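Hydroquinone dioxygenase large subunit (Pseudomonas sp., PDB 4ZXA) forms, together with its small subunit, an iron-dependent cupin-type dioxygenase that probably opens the aromatic ring of hydroquinone with molecular oxygen. Local coordinates at residues E[259-264]-E[334-339]; E[240-245]-E[315-320]; E[273-278]-E[295-300]. All coordinates share one frame; numbering follows the deposited sequence.

Overall arrangement
All three contacts meet at the five-stranded sheet of the cupin barrel, and all are partly buried, with aromatic and apolar groups inside and more exposed residues, such as Ala319 of contact 2, toward the ends. Contact 2 pairs strands 241-249 and 310-318 within that sheet, mostly by backbone hydrogen bonds. In contact 1 the C-terminal tail packs on the next strand, 262-266, mainly by apolar side chains, without a hydrogen bond between the segments. Contact 3 spans the barrel interior from strand 293-297 to strand 270-277 of the other sheet, methionine on tryptophan. Contact 1 touches both others, while contacts 2 and 3 do not meet; 1 and 3 bring pocket residues, and 2 nears the ligand through Val315.

Contact 1 of 3, residues E[259-264]-E[334-339]; sequences DRVEWF and PYPIEF. With CD (cadmium ion), chain I; H8N (4-hydroxybenzonitrile), chain J.
A metal-binding strand of the cupin barrel meets the chain's C-terminal tail here, with Val261 and Trp263 taking up Pro336 and Ile337. Val261 uses both methyls: CG1 lies against the Pro336 ring, while CG2 reaches the Pro334 carbonyl, CG2 to O 3.3 Å, and Pro336 CD at 3.9 Å. With its CG lying beside the backbone N (chi1 -67°), Trp263 brings its benzo end to the tail, CZ2 standing 3.6 Å from Pro336 CG. Trp263 CH2 lies 3.9 Å from Ile337 CD1, the methyl sitting at the ring edge near its plane. No hydrogen bond joins the two segments; the fit is van der Waals packing, mostly between apolar groups. Glu262, between these two residues, serves the metal instead, its carboxylate chelating cadmium through OE1 at 2.4 Å and OE2 at 2.5 Å. The nitrile NAA of 4-hydroxybenzonitrile binds the same ion at 2.3 Å, and His256, Asn258 and His303 complete the site. Phe264 CZ rests 3.7 Å from ligand atom CAF, lining the pocket. Within the tail, Tyr335 OH bonds to Glu338 OE2, which also makes a salt bridge to Arg33 of the small subunit. Strand 262-266 runs between strands 310-318 and 293-297, Trp263 meeting the ring of Trp316 and the side chain of Ala296, while helix 323-329 packs against Arg260.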
ATOM      1  N   ASP E 259      13.304  19.603   3.258  1.00 22.99           N
ATOM      2  CA  ASP E 259      13.643  20.829   3.992  1.00 22.87           C
ATOM      3  C   ASP E 259      14.827  21.585   3.375  1.00 25.41           C
ATOM      4  O   ASP E 259      15.394  22.498   3.989  1.00 22.71           O
ATOM      5  CB  ASP E 259      13.930  20.523   5.463  1.00 24.55           C
ATOM      6  CG  ASP E 259      15.277  19.865   5.668  1.00 25.84           C
ATOM      7  OD1 ASP E 259      15.832  19.314   4.695  1.00 26.07           O
ATOM      8  OD2 ASP E 259      15.779  19.901   6.808  1.00 29.98           O
ATOM      9  N   ARG E 260      15.208  21.166   2.173  1.00 26.87           N
ATOM     10  CA  ARG E 260      16.211  21.839   1.361  1.00 23.99           C
ATOM     11  C   ARG E 260      15.856  21.500  -0.075  1.00 25.87           C
ATOM     12  O   ARG E 260      15.077  20.594  -0.304  1.00 29.86           O
ATOM     13  CB  ARG E 260      17.607  21.318   1.690  1.00 19.10           C
ATOM     14  CG  ARG E 260      17.752  19.805   1.591  1.00 24.85           C
ATOM     15  CD  ARG E 260      18.934  19.295   2.417  1.00 19.81           C
ATOM     16  NE  ARG E 260      18.701  19.592   3.827  1.00 29.77           N
ATOM     17  CZ  ARG E 260      19.648  19.698   4.756  1.00 30.71           C
ATOM     18  NH1 ARG E 260      20.923  19.515   4.430  1.00 24.24           N
ATOM     19  NH2 ARG E 260      19.312  19.982   6.017  1.00 26.68           N
ATOM     20  N   VAL E 261      16.403  22.220  -1.042  1.00 22.19           N
ATOM     21  CA  VAL E 261      16.200  21.872  -2.437  1.00 21.45           C
ATOM     22  C   VAL E 261      17.027  20.612  -2.737  1.00 26.99           C
ATOM     23  O   VAL E 261      18.167  20.491  -2.273  1.00 25.05           O
ATOM     24  CB  VAL E 261      16.648  23.028  -3.364  1.00 19.89           C
ATOM     25  CG1 VAL E 261      16.699  22.568  -4.818  1.00 23.08           C
ATOM     26  CG2 VAL E 261      15.728  24.232  -3.222  1.00 19.16           C
ATOM     27  N   GLU E 262      16.453  19.675  -3.491  1.00 20.93           N
ATOM     28  CA  GLU E 262      17.191  18.504  -3.960  1.00 23.27           C
ATOM     29  C   GLU E 262      17.314  18.539  -5.470  1.00 26.04           C
ATOM     30  O   GLU E 262      16.435  19.094  -6.141  1.00 26.15           O
ATOM     31  CB  GLU E 262      16.466  17.222  -3.584  1.00 18.26           C
ATOM     32  CG  GLU E 262      16.401  16.963  -2.113  1.00 24.08           C
ATOM     33  CD  GLU E 262      15.315  15.976  -1.751  1.00 26.47           C
ATOM     34  OE1 GLU E 262      14.401  15.778  -2.587  1.00 27.67           O
ATOM     35  OE2 GLU E 262      15.379  15.400  -0.646  1.00 21.91           O
ATOM     36  N   TRP E 263      18.384  17.936  -6.000  1.00 20.29           N
ATOM     37  CA  TRP E 263      18.554  17.801  -7.445  1.00 21.22           C
ATOM     38  C   TRP E 263      18.608  16.337  -7.886  1.00 23.74           C
ATOM     39  O   TRP E 263      19.364  15.529  -7.344  1.00 22.37           O
ATOM     40  CB  TRP E 263      19.792  18.554  -7.926  1.00 19.24           C
ATOM     41  CG  TRP E 263      19.670  20.045  -7.791  1.00 22.20           C
ATOM     42  CD1 TRP E 263      19.914  20.791  -6.671  1.00 26.14           C
ATOM     43  CD2 TRP E 263      19.281  20.978  -8.814  1.00 22.05           C
ATOM     44  NE1 TRP E 263      19.703  22.132  -6.933  1.00 22.35           N
ATOM     45  CE2 TRP E 263      19.312  22.269  -8.239  1.00 22.87           C
ATOM     46  CE3 TRP E 263      18.928  20.854 -10.161  1.00 20.74           C
ATOM     47  CZ2 TRP E 263      18.992  23.414  -8.964  1.00 22.97           C
ATOM     48  CZ3 TRP E 263      18.606  21.986 -10.870  1.00 18.02           C
ATOM     49  CH2 TRP E 263      18.645  23.250 -10.277  1.00 22.07           C
ATOM     50  N   PHE E 264      17.781  16.006  -8.871  1.00 24.56           N
ATOM     51  CA  PHE E 264      17.749  14.674  -9.455  1.00 20.63           C
ATOM     52  C   PHE E 264      18.214  14.742 -10.924  1.00 24.98           C
ATOM     53  O   PHE E 264      17.684  15.537 -11.703  1.00 24.22           O
ATOM     54  CB  PHE E 264      16.318  14.124  -9.410  1.00 20.24           C
ATOM     55  CG  PHE E 264      15.792  13.835  -8.025  1.00 21.50           C
ATOM     56  CD1 PHE E 264      16.642  13.749  -6.933  1.00 24.77           C
ATOM     57  CD2 PHE E 264      14.434  13.617  -7.819  1.00 26.96           C
ATOM     58  CE1 PHE E 264      16.148  13.472  -5.653  1.00 24.15           C
ATOM     59  CE2 PHE E 264      13.932  13.333  -6.543  1.00 22.75           C
ATOM     60  CZ  PHE E 264      14.797  13.263  -5.459  1.00 19.51           C
ATOM     61  N   PRO E 334      12.549  28.536  -1.349  1.00 26.40           N
ATOM     62  CA  PRO E 334      12.066  27.148  -1.483  1.00 24.81           C
ATOM     63  C   PRO E 334      12.465  26.510  -2.813  1.00 26.85           C
ATOM     64  O   PRO E 334      12.636  25.288  -2.873  1.00 28.76           O
ATOM     65  CB  PRO E 334      10.545  27.292  -1.458  1.00 22.25           C
ATOM     66  CG  PRO E 334      10.273  28.647  -0.946  1.00 27.03           C
ATOM     67  CD  PRO E 334      11.449  29.501  -1.229  1.00 25.55           C
ATOM     68  N   TYR E 335      12.569  27.318  -3.868  1.00 23.11           N
ATOM     69  CA  TYR E 335      13.020  26.826  -5.177  1.00 26.27           C
ATOM     70  C   TYR E 335      14.239  27.603  -5.631  1.00 23.60           C
ATOM     71  O   TYR E 335      14.300  28.817  -5.458  1.00 26.66           O
ATOM     72  CB  TYR E 335      11.919  26.931  -6.218  1.00 22.72           C
ATOM     73  CG  TYR E 335      11.391  28.322  -6.415  1.00 25.72           C
ATOM     74  CD1 TYR E 335      10.367  28.806  -5.621  1.00 28.44           C
ATOM     75  CD2 TYR E 335      11.907  29.154  -7.404  1.00 29.84           C
ATOM     76  CE1 TYR E 335       9.860  30.088  -5.798  1.00 30.45           C
ATOM     77  CE2 TYR E 335      11.409  30.436  -7.595  1.00 31.69           C
ATOM     78  CZ  TYR E 335      10.380  30.897  -6.785  1.00 35.50           C
ATOM     79  OH  TYR E 335       9.860  32.157  -6.955  1.00 30.49           O
ATOM     80  N   PRO E 336      15.207  26.900  -6.223  1.00 24.96           N
ATOM     81  CA  PRO E 336      16.582  27.382  -6.409  1.00 23.22           C
ATOM     82  C   PRO E 336      16.765  28.549  -7.385  1.00 23.18           C
ATOM     83  O   PRO E 336      17.635  29.366  -7.137  1.00 25.95           O
ATOM     84  CB  PRO E 336      17.310  26.137  -6.919  1.00 23.98           C
ATOM     85  CG  PRO E 336      16.263  25.370  -7.625  1.00 22.65           C
ATOM     86  CD  PRO E 336      15.023  25.553  -6.785  1.00 25.61           C
ATOM     87  N   ILE E 337      15.967  28.649  -8.441  1.00 22.40           N
ATOM     88  CA  ILE E 337      16.277  29.593  -9.504  1.00 26.89           C
ATOM     89  C   ILE E 337      15.113  30.480  -9.957  1.00 31.47           C
ATOM     90  O   ILE E 337      14.042  29.982 -10.303  1.00 28.84           O
ATOM     91  CB  ILE E 337      16.911  28.841 -10.703  1.00 29.83           C
ATOM     92  CG1 ILE E 337      18.295  28.344 -10.292  1.00 30.19           C
ATOM     93  CG2 ILE E 337      17.062  29.745 -11.907  1.00 30.80           C
ATOM     94  CD1 ILE E 337      18.651  27.058 -10.893  1.00 26.83           C
ATOM     95  N   GLU E 338      15.338  31.800  -9.941  1.00 28.90           N
ATOM     96  CA  GLU E 338      14.391  32.784 -10.500  1.00 33.45           C
ATOM     97  C   GLU E 338      14.685  33.103 -11.970  1.00 34.39           C
ATOM     98  O   GLU E 338      15.754  33.612 -12.294  1.00 39.52           O
ATOM     99  CB  GLU E 338      14.423  34.089  -9.696  1.00 32.93           C
ATOM    100  CG  GLU E 338      13.422  34.152  -8.556  1.00 46.79           C
ATOM    101  CD  GLU E 338      12.007  34.425  -9.036  1.00 45.24           C
ATOM    102  OE1 GLU E 338      11.776  35.507  -9.606  1.00 49.61           O
ATOM    103  OE2 GLU E 338      11.126  33.564  -8.845  1.00 45.61           O
ATOM    104  N   PHE E 339      13.732  32.812 -12.852  1.00 34.83           N
ATOM    105  CA  PHE E 339      13.906  33.035 -14.283  1.00 35.76           C
ATOM    106  C   PHE E 339      12.578  33.021 -15.015  1.00 45.18           C
ATOM    107  O   PHE E 339      11.516  32.882 -14.400  1.00 43.13           O
ATOM    108  CB  PHE E 339      14.845  31.993 -14.902  1.00 36.04           C
ATOM    109  CG  PHE E 339      14.263  30.604 -14.981  1.00 36.68           C
ATOM    110  CD1 PHE E 339      13.605  30.176 -16.119  1.00 34.65           C
ATOM    111  CD2 PHE E 339      14.392  29.721 -13.926  1.00 32.68           C
ATOM    112  CE1 PHE E 339      13.077  28.902 -16.192  1.00 33.75           C
ATOM    113  CE2 PHE E 339      13.866  28.441 -14.004  1.00 34.27           C
ATOM    114  CZ  PHE E 339      13.210  28.035 -15.140  1.00 29.44           C
ATOM    115  OXT PHE E 339      12.550  33.147 -16.244  1.00 47.50           O
TER
HETATM  116 CD    CD I 401      13.107  14.481  -1.032  1.00 28.17          CD
HETATM  117  NAA H8N J 402      14.030  12.353  -1.326  1.00 25.61           N
HETATM  118  CAC H8N J 402      14.527  11.401  -1.718  1.00 26.08           C
HETATM  119  CAI H8N J 402      15.176  10.175  -2.270  1.00 22.33           C
HETATM  120  CAF H8N J 402      15.225  10.022  -3.650  1.00 26.14           C
HETATM  121  CAD H8N J 402      15.818   8.891  -4.204  1.00 25.04           C
HETATM  122  CAH H8N J 402      16.348   7.943  -3.343  1.00 21.20           C
HETATM  123  OAB H8N J 402      16.922   6.820  -3.876  1.00 24.40           O
HETATM  124  CAE H8N J 402      16.299   8.093  -1.962  1.00 23.16           C
HETATM  125  CAG H8N J 402      15.709   9.225  -1.420  1.00 22.78           C

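Contact 2 of 3, residues E[240-245]-E[315-320]; sequences ASLFCP and VWENAT
Ser241 OG and Trp316 CG both stand anti to their own backbone nitrogens (chi1 175° for the tryptophan), which sets the hydroxyl at the indole edge. Trp316 NE1 donates to Ser241 OG at 2.7 Å, nearly straight at 169° and in the ring plane. Over one indole face comes Phe243, edge first: its CE1 is 3.4 Å from Trp316 CD1, an offset edge-to-face pair with planes at 88°. Beneath them the strands run antiparallel, Leu242 and Glu317 forming a hydrogen-bonded pair (Leu242 N to Glu317 O 2.9 Å, Glu317 N to Leu242 O 2.8 Å). Ala319 N to Ala240 O, also 2.8 Å, carries the ladder past the strand end. On the other face Cys244 SG lies alongside Glu317, 3.7 Å from its CD. A leucine in place of Trp316 would probably leave Ser241 OG without its indole donor and Phe243 without a ring face to lean on. Asn318 OD1 accepts from Thr320 N in an Asx turn and from Thr320 OG1. Ser241 OG also bonds to Gln151 of the small subunit, and Asn318 ND2 to its Asn58, so these two buried polar residues find partners in both chains and draw the strand pair into the subunit interface.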
ATOM      1  N   ALA E 240      31.585  20.311  -0.443  1.00 19.86           N
ATOM      2  CA  ALA E 240      30.258  20.015   0.094  1.00 24.68           C
ATOM      3  C   ALA E 240      29.350  19.315  -0.927  1.00 26.79           C
ATOM      4  O   ALA E 240      28.335  18.725  -0.559  1.00 23.05           O
ATOM      5  CB  ALA E 240      29.582  21.287   0.629  1.00 25.30           C
ATOM      6  N   SER E 241      29.713  19.404  -2.206  1.00 27.53           N
ATOM      7  CA  SER E 241      28.949  18.792  -3.293  1.00 21.81           C
ATOM      8  C   SER E 241      29.208  17.288  -3.367  1.00 23.35           C
ATOM      9  O   SER E 241      30.355  16.853  -3.529  1.00 22.83           O
ATOM     10  CB  SER E 241      29.336  19.441  -4.618  1.00 19.26           C
ATOM     11  OG  SER E 241      28.764  18.745  -5.703  1.00 24.64           O
ATOM     12  N   LEU E 242      28.145  16.497  -3.230  1.00 21.05           N
ATOM     13  CA  LEU E 242      28.261  15.039  -3.307  1.00 21.99           C
ATOM     14  C   LEU E 242      27.385  14.447  -4.423  1.00 23.79           C
ATOM     15  O   LEU E 242      26.175  14.717  -4.516  1.00 21.22           O
ATOM     16  CB  LEU E 242      27.892  14.379  -1.980  1.00 17.96           C
ATOM     17  CG  LEU E 242      28.457  14.914  -0.668  1.00 23.60           C
ATOM     18  CD1 LEU E 242      27.800  14.203   0.519  1.00 20.71           C
ATOM     19  CD2 LEU E 242      29.965  14.776  -0.606  1.00 19.96           C
ATOM     20  N   PHE E 243      28.003  13.643  -5.277  1.00 22.46           N
ATOM     21  CA  PHE E 243      27.235  12.830  -6.209  1.00 24.38           C
ATOM     22  C   PHE E 243      26.840  11.520  -5.514  1.00 21.76           C
ATOM     23  O   PHE E 243      27.707  10.751  -5.094  1.00 22.86           O
ATOM     24  CB  PHE E 243      28.032  12.580  -7.489  1.00 21.48           C
ATOM     25  CG  PHE E 243      27.808  13.621  -8.552  1.00 24.48           C
ATOM     26  CD1 PHE E 243      27.140  14.802  -8.257  1.00 23.92           C
ATOM     27  CD2 PHE E 243      28.237  13.408  -9.857  1.00 18.65           C
ATOM     28  CE1 PHE E 243      26.914  15.764  -9.249  1.00 24.63           C
ATOM     29  CE2 PHE E 243      28.014  14.360 -10.844  1.00 20.23           C
ATOM     30  CZ  PHE E 243      27.357  15.537 -10.543  1.00 22.79           C
ATOM     31  N   CYS E 244      25.540  11.275  -5.377  1.00 18.75           N
ATOM     32  CA  CYS E 244      25.064  10.091  -4.650  1.00 22.16           C
ATOM     33  C   CYS E 244      24.101   9.257  -5.477  1.00 25.71           C
ATOM     34  O   CYS E 244      22.903   9.241  -5.194  1.00 22.91           O
ATOM     35  CB  CYS E 244      24.358  10.507  -3.361  1.00 22.98           C
ATOM     36  SG  CYS E 244      25.198  11.815  -2.428  1.00 27.03           S
ATOM     37  N   PRO E 245      24.620   8.550  -6.496  1.00 24.60           N
ATOM     38  CA  PRO E 245      23.772   7.763  -7.399  1.00 21.57           C
ATOM     39  C   PRO E 245      23.150   6.608  -6.647  1.00 24.44           C
ATOM     40  O   PRO E 245      23.662   6.219  -5.595  1.00 24.51           O
ATOM     41  CB  PRO E 245      24.763   7.200  -8.423  1.00 24.53           C
ATOM     42  CG  PRO E 245      26.070   7.931  -8.168  1.00 26.77           C
ATOM     43  CD  PRO E 245      26.051   8.336  -6.748  1.00 19.40           C
ATOM     44  N   VAL E 315      21.412  11.323  -7.436  1.00 21.03           N
ATOM     45  CA  VAL E 315      20.971  12.304  -6.441  1.00 18.48           C
ATOM     46  C   VAL E 315      22.156  13.198  -6.071  1.00 21.31           C
ATOM     47  O   VAL E 315      23.197  12.725  -5.601  1.00 21.78           O
ATOM     48  CB  VAL E 315      20.392  11.641  -5.160  1.00 22.11           C
ATOM     49  CG1 VAL E 315      19.886  12.714  -4.185  1.00 19.57           C
ATOM     50  CG2 VAL E 315      19.281  10.652  -5.508  1.00 18.29           C
ATOM     51  N   TRP E 316      22.010  14.490  -6.316  1.00 15.99           N
ATOM     52  CA  TRP E 316      23.109  15.407  -6.082  1.00 22.91           C
ATOM     53  C   TRP E 316      22.883  16.163  -4.761  1.00 24.07           C
ATOM     54  O   TRP E 316      21.988  16.996  -4.644  1.00 25.07           O
ATOM     55  CB  TRP E 316      23.246  16.362  -7.256  1.00 19.23           C
ATOM     56  CG  TRP E 316      24.270  17.438  -7.091  1.00 22.42           C
ATOM     57  CD1 TRP E 316      25.513  17.334  -6.517  1.00 23.79           C
ATOM     58  CD2 TRP E 316      24.135  18.800  -7.514  1.00 20.74           C
ATOM     59  NE1 TRP E 316      26.161  18.556  -6.567  1.00 20.23           N
ATOM     60  CE2 TRP E 316      25.331  19.469  -7.171  1.00 19.93           C
ATOM     61  CE3 TRP E 316      23.113  19.523  -8.139  1.00 22.56           C
ATOM     62  CZ2 TRP E 316      25.530  20.818  -7.439  1.00 18.12           C
ATOM     63  CZ3 TRP E 316      23.314  20.870  -8.403  1.00 23.03           C
ATOM     64  CH2 TRP E 316      24.515  21.502  -8.050  1.00 20.57           C
ATOM     65  N   GLU E 317      23.700  15.858  -3.765  1.00 20.63           N
ATOM     66  CA  GLU E 317      23.483  16.395  -2.435  1.00 26.53           C
ATOM     67  C   GLU E 317      24.455  17.512  -2.105  1.00 25.87           C
ATOM     68  O   GLU E 317      25.528  17.627  -2.710  1.00 25.62           O
ATOM     69  CB  GLU E 317      23.587  15.282  -1.393  1.00 22.90           C
ATOM     70  CG  GLU E 317      22.401  14.322  -1.402  1.00 27.78           C
ATOM     71  CD  GLU E 317      22.515  13.258  -0.325  1.00 31.16           C
ATOM     72  OE1 GLU E 317      23.421  13.377   0.531  1.00 34.44           O
ATOM     73  OE2 GLU E 317      21.714  12.295  -0.343  1.00 33.07           O
ATOM     74  N   ASN E 318      24.068  18.314  -1.122  1.00 23.48           N
ATOM     75  CA  ASN E 318      24.873  19.422  -0.643  1.00 22.08           C
ATOM     76  C   ASN E 318      25.031  19.308   0.870  1.00 24.28           C
ATOM     77  O   ASN E 318      24.100  19.567   1.619  1.00 25.58           O
ATOM     78  CB  ASN E 318      24.212  20.750  -1.013  1.00 22.76           C
ATOM     79  CG  ASN E 318      25.026  21.959  -0.552  1.00 27.55           C
ATOM     80  OD1 ASN E 318      26.061  21.813   0.100  1.00 29.55           O
ATOM     81  ND2 ASN E 318      24.559  23.153  -0.894  1.00 25.00           N
ATOM     82  N   ALA E 319      26.218  18.924   1.314  1.00 21.48           N
ATOM     83  CA  ALA E 319      26.449  18.586   2.709  1.00 19.79           C
ATOM     84  C   ALA E 319      26.876  19.784   3.582  1.00 29.62           C
ATOM     85  O   ALA E 319      27.505  19.609   4.631  1.00 34.23           O
ATOM     86  CB  ALA E 319      27.478  17.471   2.794  1.00 16.59           C
ATOM     87  N   THR E 320      26.532  20.992   3.150  1.00 26.35           N
ATOM     88  CA  THR E 320      26.816  22.200   3.914  1.00 25.32           C
ATOM     89  C   THR E 320      25.965  22.290   5.200  1.00 24.83           C
ATOM     90  O   THR E 320      24.731  22.275   5.147  1.00 26.30           O
ATOM     91  CB  THR E 320      26.574  23.452   3.045  1.00 27.49           C
ATOM     92  OG1 THR E 320      27.397  23.396   1.867  1.00 28.65           O
ATOM     93  CG2 THR E 320      26.881  24.714   3.837  1.00 24.37           C
TER

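Contact 3 of 3, residues E[273-278]-E[295-300]; sequences WDVGDK and CAMPAD
Met297 and Trp273 meet across the inside of the barrel, and the second segment is easiest to follow from the strand that leads up to them. Cys295 and Ala296 turn to other neighbours, Ala296 packing on Trp263 and Pro336 and giving backbone bonds to the small subunit. Met297 points inward. Its chain bends at chi2 (-75°), carrying the methyl back over the indole, where CE lies 3.8 Å from Trp273 CG and 4.2 Å from the centroid of the five-membered ring. The methyl sits over the face, 25° off the ring normal, a CH-pi contact; the sulfur stands farther off and oblique, as a Met-aromatic contact. Met297 SD also lies 4.1 Å from Val275 CG2, so the thioether fills the space between valine and tryptophan. The strand ends at Met297; Pro298, whose carbonyl accepts from Asn258 ND2, begins the loop that comes to Lys278. Ala299 O takes Lys278 NZ at 3.1 Å, the donor in the carbonyl plane. A bend at chi3 (59°) turns the far end of the lysine to that oxygen, while its CB lies 3.6 Å from Asp300 O. The ammonium also bonds to Asn258 O, joining it to the loop of Asn258, one of the cadmium ligands. Asp277 turns mainly to a salt bridge with Arg284. Met297 packs over a face of Trp273, whose benzo end reaches 4-hydroxybenzonitrile and whose ring meets Phe264 and His303. Side chains from two facing antiparallel sheets meeting inside the barrel, beside a metal bound by histidines and a glutamate, fit the cupin fold.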
ATOM      1  N   TRP E 273       7.533  10.912 -10.336  1.00 21.79           N
ATOM      2  CA  TRP E 273       7.392  11.535  -9.028  1.00 21.97           C
ATOM      3  C   TRP E 273       6.031  12.200  -8.802  1.00 25.80           C
ATOM      4  O   TRP E 273       5.629  13.074  -9.565  1.00 27.19           O
ATOM      5  CB  TRP E 273       8.523  12.537  -8.795  1.00 18.24           C
ATOM      6  CG  TRP E 273       9.859  11.888  -8.677  1.00 21.38           C
ATOM      7  CD1 TRP E 273      10.730  11.633  -9.694  1.00 20.71           C
ATOM      8  CD2 TRP E 273      10.483  11.394  -7.482  1.00 20.26           C
ATOM      9  NE1 TRP E 273      11.858  11.030  -9.210  1.00 22.96           N
ATOM     10  CE2 TRP E 273      11.735  10.868  -7.855  1.00 23.36           C
ATOM     11  CE3 TRP E 273      10.112  11.361  -6.134  1.00 19.48           C
ATOM     12  CZ2 TRP E 273      12.617  10.305  -6.928  1.00 21.90           C
ATOM     13  CZ3 TRP E 273      10.988  10.799  -5.211  1.00 15.10           C
ATOM     14  CH2 TRP E 273      12.218  10.274  -5.612  1.00 21.28           C
ATOM     15  N   ASP E 274       5.321  11.763  -7.762  1.00 21.66           N
ATOM     16  CA  ASP E 274       4.160  12.489  -7.255  1.00 25.42           C
ATOM     17  C   ASP E 274       4.676  13.630  -6.405  1.00 24.02           C
ATOM     18  O   ASP E 274       5.416  13.400  -5.445  1.00 25.48           O
ATOM     19  CB  ASP E 274       3.313  11.594  -6.349  1.00 30.76           C
ATOM     20  CG  ASP E 274       2.018  11.150  -6.999  1.00 45.09           C
ATOM     21  OD1 ASP E 274       1.960  11.053  -8.251  1.00 52.80           O
ATOM     22  OD2 ASP E 274       1.053  10.883  -6.252  1.00 55.40           O
ATOM     23  N   VAL E 275       4.295  14.857  -6.725  1.00 21.55           N
ATOM     24  CA  VAL E 275       4.772  15.979  -5.939  1.00 20.77           C
ATOM     25  C   VAL E 275       3.629  16.758  -5.351  1.00 22.83           C
ATOM     26  O   VAL E 275       2.750  17.229  -6.072  1.00 22.25           O
ATOM     27  CB  VAL E 275       5.661  16.910  -6.764  1.00 25.45           C
ATOM     28  CG1 VAL E 275       6.116  18.097  -5.910  1.00 19.40           C
ATOM     29  CG2 VAL E 275       6.850  16.125  -7.332  1.00 19.62           C
ATOM     30  N   GLY E 276       3.646  16.895  -4.029  1.00 26.02           N
ATOM     31  CA  GLY E 276       2.584  17.600  -3.340  1.00 25.91           C
ATOM     32  C   GLY E 276       3.027  18.564  -2.257  1.00 31.77           C
ATOM     33  O   GLY E 276       4.221  18.757  -1.997  1.00 31.23           O
ATOM     34  N   ASP E 277       2.032  19.168  -1.620  1.00 38.68           N
ATOM     35  CA  ASP E 277       2.234  20.126  -0.547  1.00 43.14           C
ATOM     36  C   ASP E 277       2.739  19.465   0.735  1.00 42.49           C
ATOM     37  O   ASP E 277       2.194  18.457   1.185  1.00 42.22           O
ATOM     38  CB  ASP E 277       0.922  20.847  -0.265  1.00 52.00           C
ATOM     39  CG  ASP E 277       1.004  22.316  -0.558  1.00 56.42           C
ATOM     40  OD1 ASP E 277       1.884  22.978   0.044  1.00 58.58           O
ATOM     41  OD2 ASP E 277       0.200  22.801  -1.392  1.00 57.26           O
ATOM     42  N   LYS E 278       3.816  20.011   1.288  1.00 47.22           N
ATOM     43  CA  LYS E 278       4.424  19.454   2.485  1.00 47.69           C
ATOM     44  C   LYS E 278       3.386  19.347   3.588  1.00 54.97           C
ATOM     45  O   LYS E 278       3.337  18.362   4.317  1.00 47.52           O
ATOM     46  CB  LYS E 278       5.599  20.318   2.939  1.00 41.20           C
ATOM     47  CG  LYS E 278       6.832  19.534   3.336  1.00 40.06           C
ATOM     48  CD  LYS E 278       8.078  20.404   3.301  1.00 37.42           C
ATOM     49  CE  LYS E 278       7.951  21.601   4.235  1.00 43.53           C
ATOM     50  NZ  LYS E 278       9.218  22.377   4.340  1.00 37.97           N
ATOM     51  N   CYS E 295      16.205  17.788 -12.630  1.00 22.13           N
ATOM     52  CA  CYS E 295      15.080  18.380 -11.929  1.00 20.16           C
ATOM     53  C   CYS E 295      15.487  18.803 -10.520  1.00 23.31           C
ATOM     54  O   CYS E 295      16.219  18.090  -9.825  1.00 22.68           O
ATOM     55  CB  CYS E 295      13.920  17.386 -11.876  1.00 21.45           C
ATOM     56  SG  CYS E 295      12.394  18.012 -11.109  1.00 24.63           S
ATOM     57  N   ALA E 296      15.020  19.985 -10.126  1.00 22.88           N
ATOM     58  CA  ALA E 296      15.150  20.477  -8.764  1.00 19.58           C
ATOM     59  C   ALA E 296      13.854  20.180  -8.013  1.00 18.78           C
ATOM     60  O   ALA E 296      12.774  20.595  -8.427  1.00 25.25           O
ATOM     61  CB  ALA E 296      15.448  21.983  -8.758  1.00 14.30           C
ATOM     62  N   MET E 297      13.958  19.442  -6.917  1.00 18.66           N
ATOM     63  CA  MET E 297      12.814  19.250  -6.034  1.00 22.01           C
ATOM     64  C   MET E 297      12.849  20.303  -4.911  1.00 18.95           C
ATOM     65  O   MET E 297      13.763  20.322  -4.088  1.00 19.49           O
ATOM     66  CB  MET E 297      12.799  17.814  -5.488  1.00 23.86           C
ATOM     67  CG  MET E 297      12.599  16.734  -6.568  1.00 20.04           C
ATOM     68  SD  MET E 297      10.884  16.662  -7.152  1.00 27.37           S
ATOM     69  CE  MET E 297      11.018  15.516  -8.542  1.00 21.86           C
ATOM     70  N   PRO E 298      11.861  21.203  -4.897  1.00 21.31           N
ATOM     71  CA  PRO E 298      11.876  22.358  -3.988  1.00 24.41           C
ATOM     72  C   PRO E 298      11.809  21.977  -2.511  1.00 28.88           C
ATOM     73  O   PRO E 298      11.439  20.850  -2.139  1.00 28.15           O
ATOM     74  CB  PRO E 298      10.617  23.146  -4.379  1.00 25.77           C
ATOM     75  CG  PRO E 298      10.201  22.599  -5.721  1.00 26.11           C
ATOM     76  CD  PRO E 298      10.652  21.171  -5.736  1.00 22.69           C
ATOM     77  N   ALA E 299      12.155  22.942  -1.668  1.00 23.65           N
ATOM     78  CA  ALA E 299      12.262  22.701  -0.242  1.00 23.30           C
ATOM     79  C   ALA E 299      10.898  22.652   0.451  1.00 29.76           C
ATOM     80  O   ALA E 299      10.825  22.334   1.641  1.00 30.01           O
ATOM     81  CB  ALA E 299      13.128  23.762   0.384  1.00 23.15           C
ATOM     82  N   ASP E 300       9.826  22.966  -0.278  1.00 23.73           N
ATOM     83  CA  ASP E 300       8.504  23.091   0.349  1.00 29.95           C
ATOM     84  C   ASP E 300       7.483  22.061  -0.135  1.00 30.54           C
ATOM     85  O   ASP E 300       6.275  22.259  -0.003  1.00 29.00           O
ATOM     86  CB  ASP E 300       7.946  24.516   0.172  1.00 30.45           C
ATOM     87  CG  ASP E 300       7.792  24.918  -1.296  1.00 36.33           C
ATOM     88  OD1 ASP E 300       8.362  24.232  -2.185  1.00 31.60           O
ATOM     89  OD2 ASP E 300       7.103  25.930  -1.558  1.00 30.29           O
TER